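Local coordinates for protein CT253 (Chlamydia trachomatis serovar L2, PDB 6UXC) that is of unknown function but carries a lipoprotein signal sequence, so it is probably a lipid-modified protein attached to a membrane, at residues W39-E44 / L168-L173; A68-Q73 / T87-A92; P79-E84 / R121-R126; A116-R121 / R175-R180. All blocks are in the same frame, centred on the assembly; numbering follows the deposited sequence.

Interaction 1 of 4, residues W39-E44 / L168-L173; sequences WNLQAE and LMHQRL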
loop_
_atom_site.group_PDB
_atom_site.type_symbol
_atom_site.label_atom_id
_atom_site.label_comp_id
_atom_site.label_asym_id
_atom_site.label_seq_id
_atom_site.Cartn_x
_atom_site.Cartn_y
_atom_site.Cartn_z
ATOM N N TRP A 39 -16.577 4.806 -1.525
ATOM C CA TRP A 39 -15.306 5.072 -2.165
ATOM C C TRP A 39 -14.639 3.742 -2.465
ATOM O O TRP A 39 -15.037 2.693 -1.963
ATOM C CB TRP A 39 -14.394 5.980 -1.306
ATOM C CG TRP A 39 -13.751 5.296 -0.108
ATOM C CD1 TRP A 39 -12.526 4.685 -0.053
ATOM C CD2 TRP A 39 -14.318 5.161 1.204
ATOM N NE1 TRP A 39 -12.307 4.166 1.216
ATOM C CE2 TRP A 39 -13.382 4.458 2.002
ATOM C CE3 TRP A 39 -15.512 5.571 1.783
ATOM C CZ2 TRP A 39 -13.624 4.146 3.350
ATOM C CZ3 TRP A 39 -15.745 5.264 3.118
ATOM C CH2 TRP A 39 -14.796 4.557 3.881
ATOM N N ASN A 40 -13.596 3.806 -3.279
ATOM C CA ASN A 40 -12.841 2.636 -3.694
ATOM C C ASN A 40 -11.679 2.399 -2.730
ATOM O O ASN A 40 -10.821 3.266 -2.566
ATOM C CB ASN A 40 -12.325 2.863 -5.116
ATOM C CG ASN A 40 -11.512 1.718 -5.621
ATOM O OD1 ASN A 40 -10.289 1.797 -5.703
ATOM N ND2 ASN A 40 -12.188 0.630 -5.972
ATOM N N LEU A 41 -11.665 1.229 -2.087
ATOM C CA LEU A 41 -10.631 0.951 -1.090
ATOM C C LEU A 41 -9.236 1.016 -1.700
ATOM O O LEU A 41 -8.317 1.609 -1.112
ATOM C CB LEU A 41 -10.892 -0.417 -0.476
ATOM C CG LEU A 41 -10.381 -0.694 0.919
ATOM C CD1 LEU A 41 -10.994 0.247 2.003
ATOM C CD2 LEU A 41 -10.700 -2.135 1.226
ATOM N N GLN A 42 -9.045 0.415 -2.880
ATOM C CA GLN A 42 -7.751 0.508 -3.560
ATOM C C GLN A 42 -7.319 1.952 -3.751
ATOM O O GLN A 42 -6.138 2.291 -3.567
ATOM C CB GLN A 42 -7.800 -0.169 -4.933
ATOM C CG GLN A 42 -7.641 -1.645 -4.904
ATOM N N ALA A 43 -8.262 2.827 -4.101
ATOM C CA ALA A 43 -7.885 4.210 -4.335
ATOM C C ALA A 43 -7.480 4.899 -3.040
ATOM O O ALA A 43 -6.509 5.665 -3.014
ATOM C CB ALA A 43 -9.024 4.965 -5.012
ATOM N N GLU A 44 -8.218 4.648 -1.949
ATOM C CA GLU A 44 -7.824 5.182 -0.654
ATOM C C GLU A 44 -6.426 4.708 -0.291
ATOM O O GLU A 44 -5.571 5.502 0.131
ATOM C CB GLU A 44 -8.813 4.759 0.432
ATOM C CG GLU A 44 -8.314 5.126 1.871
ATOM C CD GLU A 44 -9.046 4.401 2.988
ATOM O OE1 GLU A 44 -9.984 3.595 2.708
ATOM O OE2 GLU A 44 -8.623 4.641 4.158
ATOM N N LEU A 168 -9.557 4.457 12.033
ATOM C CA LEU A 168 -8.530 4.200 13.042
ATOM C C LEU A 168 -7.654 3.031 12.611
ATOM O O LEU A 168 -6.419 3.087 12.693
ATOM C CB LEU A 168 -9.210 3.899 14.376
ATOM C CG LEU A 168 -9.904 5.077 15.056
ATOM C CD1 LEU A 168 -10.877 4.631 16.160
ATOM C CD2 LEU A 168 -8.849 5.989 15.650
ATOM N N MET A 169 -8.298 1.954 12.154
ATOM C CA MET A 169 -7.589 0.764 11.706
ATOM C C MET A 169 -6.700 1.087 10.511
ATOM O O MET A 169 -5.508 0.744 10.496
ATOM C CB MET A 169 -8.612 -0.324 11.362
ATOM C CG MET A 169 -8.033 -1.683 11.045
ATOM S SD MET A 169 -7.774 -1.899 9.283
ATOM C CE MET A 169 -9.466 -2.056 8.693
ATOM N N HIS A 170 -7.254 1.787 9.523
ATOM C CA HIS A 170 -6.467 2.154 8.344
ATOM C C HIS A 170 -5.249 2.987 8.709
ATOM O O HIS A 170 -4.152 2.762 8.181
ATOM C CB HIS A 170 -7.335 2.921 7.363
ATOM C CG HIS A 170 -8.285 2.060 6.602
ATOM N ND1 HIS A 170 -9.077 2.555 5.594
ATOM C CD2 HIS A 170 -8.589 0.742 6.706
ATOM C CE1 HIS A 170 -9.820 1.582 5.099
ATOM N NE2 HIS A 170 -9.546 0.474 5.766
ATOM N N GLN A 171 -5.435 3.986 9.570
ATOM C CA GLN A 171 -4.339 4.875 9.936
ATOM C C GLN A 171 -3.168 4.085 10.513
ATOM O O GLN A 171 -2.013 4.288 10.120
ATOM C CB GLN A 171 -4.862 5.913 10.928
ATOM C CG GLN A 171 -3.925 7.048 11.206
ATOM C CD GLN A 171 -4.511 8.008 12.210
ATOM O OE1 GLN A 171 -4.997 7.595 13.262
ATOM N NE2 GLN A 171 -4.488 9.293 11.888
ATOM N N ARG A 172 -3.450 3.145 11.411
ATOM C CA ARG A 172 -2.355 2.384 12.012
ATOM C C ARG A 172 -1.677 1.512 10.962
ATOM O O ARG A 172 -0.444 1.387 10.944
ATOM C CB ARG A 172 -2.859 1.531 13.180
ATOM C CG ARG A 172 -3.176 2.323 14.446
ATOM C CD ARG A 172 -3.161 1.419 15.689
ATOM N NE ARG A 172 -3.986 0.247 15.455
ATOM C CZ ARG A 172 -5.307 0.221 15.617
ATOM N NH1 ARG A 172 -5.947 1.300 16.066
ATOM N NH2 ARG A 172 -5.980 -0.894 15.357
ATOM N N LEU A 173 -2.472 0.906 10.082
ATOM C CA LEU A 173 -1.927 0.061 9.033
ATOM C C LEU A 173 -1.066 0.858 8.060
ATOM O O LEU A 173 0.025 0.405 7.682
ATOM C CB LEU A 173 -3.077 -0.636 8.318
ATOM C CG LEU A 173 -2.739 -1.669 7.258
ATOM C CD1 LEU A 173 -1.837 -2.773 7.784
ATOM C CD2 LEU A 173 -4.044 -2.246 6.714
#

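Interaction 2 of 4, residues A68-Q73 / T87-A92; sequences AGVAAQ and TQLLPA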
loop_
_atom_site.group_PDB
_atom_site.type_symbol
_atom_site.label_atom_id
_atom_site.label_comp_id
_atom_site.label_asym_id
_atom_site.label_seq_id
_atom_site.Cartn_x
_atom_site.Cartn_y
_atom_site.Cartn_z
ATOM N N ALA A 68 -0.449 -1.350 -16.986
ATOM C CA ALA A 68 -1.120 -2.316 -16.124
ATOM C C ALA A 68 -0.316 -3.595 -15.989
ATOM O O ALA A 68 -0.150 -4.113 -14.876
ATOM C CB ALA A 68 -2.514 -2.623 -16.681
ATOM N N GLY A 69 0.235 -4.081 -17.098
ATOM C CA GLY A 69 0.916 -5.359 -17.069
ATOM C C GLY A 69 2.275 -5.246 -16.431
ATOM O O GLY A 69 2.750 -6.194 -15.798
ATOM N N VAL A 70 2.898 -4.079 -16.542
ATOM C CA VAL A 70 4.188 -3.888 -15.908
ATOM C C VAL A 70 4.024 -3.795 -14.395
ATOM O O VAL A 70 4.842 -4.318 -13.645
ATOM C CB VAL A 70 4.890 -2.650 -16.484
ATOM C CG1 VAL A 70 6.050 -2.182 -15.595
ATOM C CG2 VAL A 70 5.396 -2.958 -17.902
ATOM N N ALA A 71 2.997 -3.095 -13.925
ATOM C CA ALA A 71 2.764 -3.076 -12.486
ATOM C C ALA A 71 2.342 -4.454 -11.987
ATOM O O ALA A 71 2.778 -4.915 -10.919
ATOM C CB ALA A 71 1.696 -2.041 -12.142
ATOM N N ALA A 72 1.488 -5.131 -12.755
ATOM C CA ALA A 72 0.895 -6.364 -12.255
ATOM C C ALA A 72 1.946 -7.417 -11.972
ATOM O O ALA A 72 1.779 -8.244 -11.057
ATOM C CB ALA A 72 -0.126 -6.880 -13.268
ATOM N N GLN A 73 3.025 -7.439 -12.753
ATOM C CA GLN A 73 3.986 -8.519 -12.600
ATOM C C GLN A 73 4.579 -8.554 -11.195
ATOM O O GLN A 73 4.988 -9.620 -10.727
ATOM C CB GLN A 73 5.072 -8.404 -13.676
ATOM C CG GLN A 73 5.920 -7.264 -13.552
ATOM C CD GLN A 73 6.698 -6.979 -14.835
ATOM O OE1 GLN A 73 7.007 -7.859 -15.636
ATOM N NE2 GLN A 73 7.027 -5.739 -15.007
ATOM N N THR A 87 11.903 -1.303 -16.774
ATOM C CA THR A 87 12.450 0.015 -17.114
ATOM C C THR A 87 11.434 1.137 -16.957
ATOM O O THR A 87 11.820 2.291 -16.747
ATOM C CB THR A 87 12.975 0.009 -18.541
ATOM O OG1 THR A 87 11.908 -0.298 -19.447
ATOM C CG2 THR A 87 14.103 -1.011 -18.674
ATOM N N GLN A 88 10.141 0.827 -17.053
ATOM C CA GLN A 88 9.123 1.865 -16.881
ATOM C C GLN A 88 9.077 2.428 -15.470
ATOM O O GLN A 88 8.476 3.491 -15.257
ATOM C CB GLN A 88 7.750 1.316 -17.246
ATOM C CG GLN A 88 7.540 1.140 -18.729
ATOM C CD GLN A 88 6.215 0.503 -19.059
ATOM O OE1 GLN A 88 5.253 0.580 -18.280
ATOM N NE2 GLN A 88 6.161 -0.160 -20.196
ATOM N N LEU A 89 9.736 1.780 -14.515
ATOM C CA LEU A 89 9.794 2.287 -13.150
ATOM C C LEU A 89 11.092 3.007 -12.841
ATOM O O LEU A 89 11.217 3.621 -11.778
ATOM C CB LEU A 89 9.575 1.142 -12.183
ATOM C CG LEU A 89 8.137 0.641 -12.431
ATOM C CD1 LEU A 89 7.996 -0.800 -12.181
ATOM C CD2 LEU A 89 7.107 1.473 -11.657
ATOM N N LEU A 90 12.056 2.980 -13.746
ATOM C CA LEU A 90 13.193 3.844 -13.582
ATOM C C LEU A 90 12.691 5.280 -13.685
ATOM O O LEU A 90 11.716 5.534 -14.412
ATOM C CB LEU A 90 14.213 3.567 -14.659
ATOM C CG LEU A 90 14.763 2.126 -14.645
ATOM C CD1 LEU A 90 15.690 1.895 -15.831
ATOM C CD2 LEU A 90 15.504 1.832 -13.327
ATOM N N PRO A 91 13.321 6.230 -12.973
ATOM C CA PRO A 91 14.600 6.124 -12.252
ATOM C C PRO A 91 14.507 5.714 -10.792
ATOM O O PRO A 91 15.454 5.960 -10.023
ATOM C CB PRO A 91 15.142 7.550 -12.339
ATOM C CG PRO A 91 13.873 8.377 -12.224
ATOM C CD PRO A 91 12.847 7.631 -13.034
ATOM N N ALA A 92 13.397 5.101 -10.408
ATOM C CA ALA A 92 13.348 4.548 -9.068
ATOM C C ALA A 92 14.422 3.473 -8.897
ATOM O O ALA A 92 14.805 2.763 -9.844
ATOM C CB ALA A 92 11.981 3.961 -8.776
#

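Interaction 3 of 4, residues P79-E84 / R121-R126; sequences PNISPE and RVFDIR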
loop_
_atom_site.group_PDB
_atom_site.type_symbol
_atom_site.label_atom_id
_atom_site.label_comp_id
_atom_site.label_asym_id
_atom_site.label_seq_id
_atom_site.Cartn_x
_atom_site.Cartn_y
_atom_site.Cartn_z
ATOM N N PRO A 79 7.118 -14.068 -8.778
ATOM C CA PRO A 79 7.397 -13.119 -9.861
ATOM C C PRO A 79 8.473 -13.630 -10.792
ATOM O O PRO A 79 9.387 -14.355 -10.403
ATOM C CB PRO A 79 7.867 -11.857 -9.126
ATOM C CG PRO A 79 7.459 -12.026 -7.708
ATOM C CD PRO A 79 7.384 -13.504 -7.451
ATOM N N ASN A 80 8.370 -13.214 -12.044
ATOM C CA ASN A 80 9.393 -13.487 -13.042
ATOM C C ASN A 80 9.443 -12.221 -13.886
ATOM O O ASN A 80 8.572 -12.025 -14.740
ATOM C CB ASN A 80 9.072 -14.715 -13.876
ATOM C CG ASN A 80 10.229 -15.098 -14.742
ATOM O OD1 ASN A 80 10.593 -14.355 -15.648
ATOM N ND2 ASN A 80 10.849 -16.224 -14.446
ATOM N N ILE A 81 10.419 -11.351 -13.609
ATOM C CA ILE A 81 10.463 -9.984 -14.143
ATOM C C ILE A 81 11.855 -9.767 -14.733
ATOM O O ILE A 81 12.826 -9.634 -13.986
ATOM C CB ILE A 81 10.164 -8.932 -13.068
ATOM C CG1 ILE A 81 8.821 -9.245 -12.379
ATOM C CG2 ILE A 81 10.114 -7.519 -13.643
ATOM C CD1 ILE A 81 8.507 -8.377 -11.214
ATOM N N SER A 82 11.947 -9.708 -16.057
ATOM C CA SER A 82 13.218 -9.402 -16.713
ATOM C C SER A 82 13.564 -7.937 -16.494
ATOM O O SER A 82 12.689 -7.116 -16.233
ATOM C CB SER A 82 13.119 -9.649 -18.211
ATOM O OG SER A 82 12.293 -8.631 -18.786
ATOM N N PRO A 83 14.836 -7.573 -16.598
ATOM C CA PRO A 83 15.169 -6.152 -16.461
ATOM C C PRO A 83 14.443 -5.274 -17.468
ATOM O O PRO A 83 14.070 -4.133 -17.161
ATOM C CB PRO A 83 16.694 -6.126 -16.671
ATOM C CG PRO A 83 17.148 -7.507 -16.356
ATOM C CD PRO A 83 16.029 -8.419 -16.769
ATOM N N GLU A 84 14.277 -5.775 -18.692
ATOM C CA GLU A 84 13.561 -5.018 -19.706
ATOM C C GLU A 84 12.170 -4.656 -19.229
ATOM O O GLU A 84 11.656 -3.589 -19.567
ATOM C CB GLU A 84 13.472 -5.857 -20.985
ATOM C CG GLU A 84 12.734 -5.237 -22.135
ATOM C CD GLU A 84 12.673 -6.180 -23.340
ATOM O OE1 GLU A 84 12.292 -7.369 -23.178
ATOM O OE2 GLU A 84 13.026 -5.735 -24.446
ATOM N N ARG A 121 5.451 -5.789 -0.557
ATOM C CA ARG A 121 6.679 -6.189 -1.204
ATOM C C ARG A 121 7.495 -4.959 -1.568
ATOM O O ARG A 121 6.944 -3.931 -1.957
ATOM C CB ARG A 121 6.400 -6.987 -2.463
ATOM C CG ARG A 121 5.917 -8.362 -2.197
ATOM C CD ARG A 121 5.448 -9.001 -3.457
ATOM N NE ARG A 121 5.277 -10.434 -3.293
ATOM C CZ ARG A 121 5.013 -11.263 -4.290
ATOM N NH1 ARG A 121 4.836 -10.780 -5.512
ATOM N NH2 ARG A 121 4.944 -12.568 -4.062
ATOM N N VAL A 122 8.814 -5.075 -1.460
ATOM C CA VAL A 122 9.718 -4.080 -2.027
ATOM C C VAL A 122 10.687 -4.813 -2.934
ATOM O O VAL A 122 11.271 -5.825 -2.535
ATOM C CB VAL A 122 10.485 -3.303 -0.945
ATOM C CG1 VAL A 122 11.396 -2.283 -1.606
ATOM C CG2 VAL A 122 9.526 -2.627 -0.014
ATOM N N PHE A 123 10.876 -4.282 -4.129
ATOM C CA PHE A 123 11.807 -4.830 -5.103
ATOM C C PHE A 123 12.930 -3.832 -5.321
ATOM O O PHE A 123 12.679 -2.627 -5.383
ATOM C CB PHE A 123 11.145 -5.082 -6.444
ATOM C CG PHE A 123 10.096 -6.177 -6.440
ATOM C CD1 PHE A 123 8.840 -5.961 -5.905
ATOM C CD2 PHE A 123 10.408 -7.430 -6.954
ATOM C CE1 PHE A 123 7.897 -6.979 -5.913
ATOM C CE2 PHE A 123 9.482 -8.430 -6.972
ATOM C CZ PHE A 123 8.222 -8.208 -6.449
ATOM N N ASP A 124 14.147 -4.341 -5.479
ATOM C CA ASP A 124 15.314 -3.548 -5.845
ATOM C C ASP A 124 15.474 -3.651 -7.352
ATOM O O ASP A 124 15.639 -4.756 -7.868
ATOM C CB ASP A 124 16.554 -4.098 -5.144
ATOM C CG ASP A 124 17.774 -3.230 -5.296
ATOM O OD1 ASP A 124 17.830 -2.334 -6.169
ATOM O OD2 ASP A 124 18.730 -3.492 -4.514
ATOM N N ILE A 125 15.415 -2.524 -8.060
ATOM C CA ILE A 125 15.553 -2.568 -9.512
ATOM C C ILE A 125 16.824 -1.852 -9.985
ATOM O O ILE A 125 16.944 -1.476 -11.162
ATOM C CB ILE A 125 14.281 -2.048 -10.215
ATOM C CG1 ILE A 125 13.993 -0.589 -9.881
ATOM C CG2 ILE A 125 13.058 -2.920 -9.844
ATOM C CD1 ILE A 125 12.968 0.041 -10.796
ATOM N N ARG A 126 17.814 -1.702 -9.102
ATOM C CA ARG A 126 19.094 -1.170 -9.512
ATOM C C ARG A 126 19.899 -2.200 -10.298
ATOM O O ARG A 126 19.650 -3.407 -10.247
ATOM C CB ARG A 126 19.882 -0.726 -8.280
ATOM C CG ARG A 126 19.164 0.412 -7.550
ATOM C CD ARG A 126 19.932 0.820 -6.293
ATOM N NE ARG A 126 19.758 -0.213 -5.293
ATOM C CZ ARG A 126 20.285 -0.198 -4.079
ATOM N NH1 ARG A 126 21.065 0.803 -3.690
ATOM N NH2 ARG A 126 20.031 -1.203 -3.258
#

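Interaction 4 of 4, residues A116-R121 / R175-R180; sequences ASVRVR and REIVAR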
loop_
_atom_site.group_PDB
_atom_site.type_symbol
_atom_site.label_atom_id
_atom_site.label_comp_id
_atom_site.label_asym_id
_atom_site.label_seq_id
_atom_site.Cartn_x
_atom_site.Cartn_y
_atom_site.Cartn_z
ATOM N N ALA A 116 -8.061 -5.438 8.276
ATOM C CA ALA A 116 -7.515 -5.491 6.935
ATOM C C ALA A 116 -6.116 -6.080 6.985
ATOM O O ALA A 116 -5.407 -5.974 7.990
ATOM C CB ALA A 116 -7.472 -4.119 6.261
ATOM N N SER A 117 -5.741 -6.717 5.894
ATOM C CA SER A 117 -4.476 -7.425 5.782
ATOM C C SER A 117 -3.850 -7.022 4.461
ATOM O O SER A 117 -4.524 -7.058 3.427
ATOM C CB SER A 117 -4.698 -8.942 5.845
ATOM O OG SER A 117 -3.491 -9.659 5.728
ATOM N N VAL A 118 -2.568 -6.652 4.485
ATOM C CA VAL A 118 -1.875 -6.168 3.290
ATOM C C VAL A 118 -0.551 -6.905 3.131
ATOM O O VAL A 118 0.256 -6.944 4.070
ATOM C CB VAL A 118 -1.617 -4.652 3.358
ATOM C CG1 VAL A 118 -0.723 -4.204 2.191
ATOM C CG2 VAL A 118 -2.929 -3.903 3.386
ATOM N N ARG A 119 -0.309 -7.460 1.934
ATOM C CA ARG A 119 1.011 -7.989 1.609
ATOM C C ARG A 119 1.856 -6.872 1.002
ATOM O O ARG A 119 1.518 -6.316 -0.054
ATOM C CB ARG A 119 0.981 -9.189 0.665
ATOM C CG ARG A 119 2.393 -9.730 0.446
ATOM C CD ARG A 119 2.436 -10.911 -0.500
ATOM N NE ARG A 119 1.674 -12.029 0.001
ATOM C CZ ARG A 119 0.559 -12.501 -0.545
ATOM N NH1 ARG A 119 0.038 -11.970 -1.642
ATOM N NH2 ARG A 119 -0.037 -13.528 0.024
ATOM N N VAL A 120 2.930 -6.519 1.696
ATOM C CA VAL A 120 3.863 -5.499 1.245
ATOM C C VAL A 120 5.073 -6.196 0.651
ATOM O O VAL A 120 5.659 -7.080 1.285
ATOM C CB VAL A 120 4.282 -4.572 2.398
ATOM C CG1 VAL A 120 5.229 -3.501 1.889
ATOM C CG2 VAL A 120 3.056 -3.917 3.059
ATOM N N ARG A 121 5.451 -5.789 -0.557
ATOM C CA ARG A 121 6.679 -6.189 -1.204
ATOM C C ARG A 121 7.495 -4.959 -1.568
ATOM O O ARG A 121 6.944 -3.931 -1.957
ATOM C CB ARG A 121 6.400 -6.987 -2.463
ATOM C CG ARG A 121 5.917 -8.362 -2.197
ATOM C CD ARG A 121 5.448 -9.001 -3.457
ATOM N NE ARG A 121 5.277 -10.434 -3.293
ATOM C CZ ARG A 121 5.013 -11.263 -4.290
ATOM N NH1 ARG A 121 4.836 -10.780 -5.512
ATOM N NH2 ARG A 121 4.944 -12.568 -4.062
ATOM N N ARG A 175 0.531 3.612 8.636
ATOM C CA ARG A 175 1.752 3.978 9.344
ATOM C C ARG A 175 2.735 2.818 9.381
ATOM O O ARG A 175 3.931 3.010 9.129
ATOM C CB ARG A 175 1.420 4.417 10.762
ATOM C CG ARG A 175 0.744 5.755 10.877
ATOM C CD ARG A 175 0.399 5.957 12.331
ATOM N NE ARG A 175 -0.359 7.171 12.588
ATOM C CZ ARG A 175 -1.342 7.261 13.478
ATOM N NH1 ARG A 175 -1.717 6.198 14.183
ATOM N NH2 ARG A 175 -1.968 8.414 13.651
ATOM N N GLU A 176 2.242 1.601 9.634
ATOM C CA GLU A 176 3.131 0.445 9.713
ATOM C C GLU A 176 3.707 0.098 8.351
ATOM O O GLU A 176 4.881 -0.284 8.243
ATOM C CB GLU A 176 2.418 -0.784 10.286
ATOM C CG GLU A 176 3.400 -1.960 10.510
ATOM C CD GLU A 176 2.808 -3.170 11.254
ATOM O OE1 GLU A 176 3.509 -3.723 12.132
ATOM O OE2 GLU A 176 1.684 -3.591 10.959
ATOM N N ILE A 177 2.889 0.196 7.303
ATOM C CA ILE A 177 3.365 -0.130 5.966
ATOM C C ILE A 177 4.558 0.755 5.622
ATOM O O ILE A 177 5.605 0.281 5.166
ATOM C CB ILE A 177 2.232 0.026 4.941
ATOM C CG1 ILE A 177 1.201 -1.107 5.079
ATOM C CG2 ILE A 177 2.804 0.068 3.555
ATOM C CD1 ILE A 177 -0.101 -0.812 4.345
ATOM N N VAL A 178 4.413 2.061 5.837
ATOM C CA VAL A 178 5.477 2.965 5.427
ATOM C C VAL A 178 6.691 2.820 6.333
ATOM O O VAL A 178 7.825 2.906 5.853
ATOM C CB VAL A 178 4.961 4.408 5.372
ATOM C CG1 VAL A 178 6.107 5.374 5.167
ATOM C CG2 VAL A 178 3.966 4.557 4.234
ATOM N N ALA A 179 6.496 2.538 7.625
ATOM C CA ALA A 179 7.645 2.340 8.507
ATOM C C ALA A 179 8.476 1.147 8.059
ATOM O O ALA A 179 9.716 1.201 8.085
ATOM C CB ALA A 179 7.189 2.141 9.958
ATOM N N ARG A 180 7.804 0.061 7.640
ATOM C CA ARG A 180 8.507 -1.121 7.160
ATOM C C ARG A 180 9.220 -0.849 5.843
ATOM O O ARG A 180 10.373 -1.267 5.661
ATOM C CB ARG A 180 7.527 -2.277 6.987
ATOM C CG ARG A 180 6.962 -2.769 8.303
ATOM C CD ARG A 180 8.042 -3.417 9.170
ATOM N NE ARG A 180 7.506 -4.610 9.805
ATOM C CZ ARG A 180 6.793 -4.607 10.926
ATOM N NH1 ARG A 180 6.540 -3.466 11.558
ATOM N NH2 ARG A 180 6.340 -5.754 11.417
#

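Interaction 1 of 4, residues W39-E44 / L168-L173
A histidine-carboxylate hydrogen bond joins the start of helix 41-55 to helix 165-184, two helices that pack on the same face of the mixed sheet. Across it E44 and H170 meet through their side chains, their CA atoms 9.6 Å apart. E44 CG stands anti to the backbone N (chi1 171°) and the chain stays extended beyond it, which carries the carboxylate across to the imidazole. H170 ND1 donates to E44 OE2 at 2.6 Å, on the syn side but tilted from the carboxylate plane; the N-H...O angle of 149° makes the bond moderately bent. The ring and carboxylate planes are turned 47° apart rather than coplanar.

The second carboxylate oxygen is also engaged, because W39 NE1 donates to E44 OE1 at 2.8 Å, arriving from above the carboxylate plane. With W39 at one oxygen and H170 at the other, rotation of this buried group is probably restricted. On the far side of the imidazole, H170 NE2 is hydrogen-bonded to Q103 of strand 94-105, and the ring of F45 meets that of H170 edge-to-face. L41 adds the apolar component: its CD1 approaches H170 CE1 obliquely at 3.6 Å. The helix that presents L41 and E44 begins with a true N-cap, in which the side-chain oxygen N40 OD1 accepts from A43 N at 2.8 Å.

Interaction 2 of 4, residues A68-Q73 / T87-A92
V70 is the residue of helix 68-72 that meets both Q88 and L89, which lie in the 3-10 segment that includes 87-89; its CA is 7.6 Å from that of Q88. CG2, beside the backbone N, packs over the amide of Q88, about equally far from its atoms: 3.6 Å to Q88 OE1 and 3.7 Å to Q88 NE2. CG1, anti to the backbone N (chi1 164°), lies near the same oxygen and also touches the leucine, where V70 CG1 and L89 CD1 are 4.2 Å apart and the side chains run past each other in opposite directions.

One residue on, A71 packs against L24 of strand 19-28. L89 touches L24 as well, so the helix and the 3-10 segment share an apolar neighbour in the sheet. Q73 then folds back over the end of the segment. Its NE2 gives a hydrogen bond to V70 O at 2.9 Å, received in the carbonyl plane on a lone pair though bent at the hydrogen (133°), and it is also hydrogen-bonded to L85 O, just before segment 87-92.

Between the segments themselves the contact is van der Waals in kind. The polar partner of Q88 OE1 lies outside the two segments: S67 N, just ahead of the helix. That bond probably restrains the amide against whose plane the valine methyl packs.

Interaction 3 of 4, residues P79-E84 / R121-R126
P79 meets R121 and F123, and I81 meets F123, where the loop following helix 68-72 runs over the five-stranded mixed sheet, on the face of strand 113-124 that points away from the two long helices. The side chain of R121 leaves the strand at CB with CG beside the backbone N (chi1 -73°) and then runs extended through CG and CD to NE, touching M132 of the neighbouring strand 131-143. NE is hydrogen-bonded to Q135 OE1 on that same strand. At the guanidinium, NH1 bonds to the carbonyl oxygens of F74 and S76 and NH2 to that of P77, so one cation gathers three backbone oxygens of the loop and would probably be stabilised by their partial negative charge. NH1 is also the atom that meets the proline: P79 CG lies 3.6 Å from R121 NH1, approaching the guanidinium obliquely.

The same proline carbon touches the phenylalanine. P79 CG is 4.1 Å from F123 CZ and sits at the edge of the ring, near its plane, while I81 CD1 comes obliquely to within 4.4 Å of F123 CE2. The ring of F74 meets F123 edge-to-face.

Where the strand ends, D124 forms an Asx turn, its OD1 accepting from R126 N. R126 also grips the carboxylate side-on: D124 OD1 takes R126 NE at 3.0 Å, and D124 OD2 takes R126 NH2 at 2.9 Å.

Interaction 4 of 4, residues A116-R121 / R175-R180
Flat groups play no part where V118 and V120 meet I177: the surfaces that touch are methyl and methylene groups, with neither a ring face nor a ring edge between them. The side chain of R180 starts toward the strand but comes no nearer to the strand segment than 5.7 Å, and its guanidinium is carried off to acidic partners. There it is held by charge, R180 NH1 lying 3.1 Å from E176 OE1 one helical turn back and NE pairing with E136 of strand 131-143.

I177 fits over the strand with a different branch for each valine. Its CG1 stands beside the backbone N (chi1 -73°), and chi2 near 165° extends CD1 onward to V118, giving 4.1 Å from I177 CD1 to V118 CG1, the two side chains crossing at about a right angle. V120 instead inserts a methyl at the isoleucine's branch point: V120 CG2 is 3.9 Å from I177 CG1 and 4.0 Å from I177 CG2.

This is alpha-on-beta packing, helix 165-184 lying on an inner strand of the mixed sheet, between 94-105 and 131-143. The alternation of the strand directs V118 and V120 to the helix face and R119 and R121 to the other. At the margins, V120 also touches V181 further along the same helix, V118 reaches F45 of helix 41-55, and I177 packs against I49 of that second helix.

From the N terminus the chain opens interaction 1 at 39-44 and closes it only at 168-173, so interactions 2 and 3 fall within that excursion. Interaction 2 is short-range, 68-73 returning at 87-92; interaction 3 starts between those segments, at 79-84, and ends at 121-126, on and just past the end of strand 113-124, crossing interaction 2. The two touch, L89 CB lying 3.8 Å from I125 CD1. Interaction 4 begins at 116-121, sharing R121 with interaction 3, and closes at 175-180, crossing interactions 1 and 3. Interactions 1 and 4 tie helix 165-184 to helix 41-55 and the sheet; interactions 2 and 3, centres 9 Å apart, lie on the opposite side of the chain's centre from interaction 1.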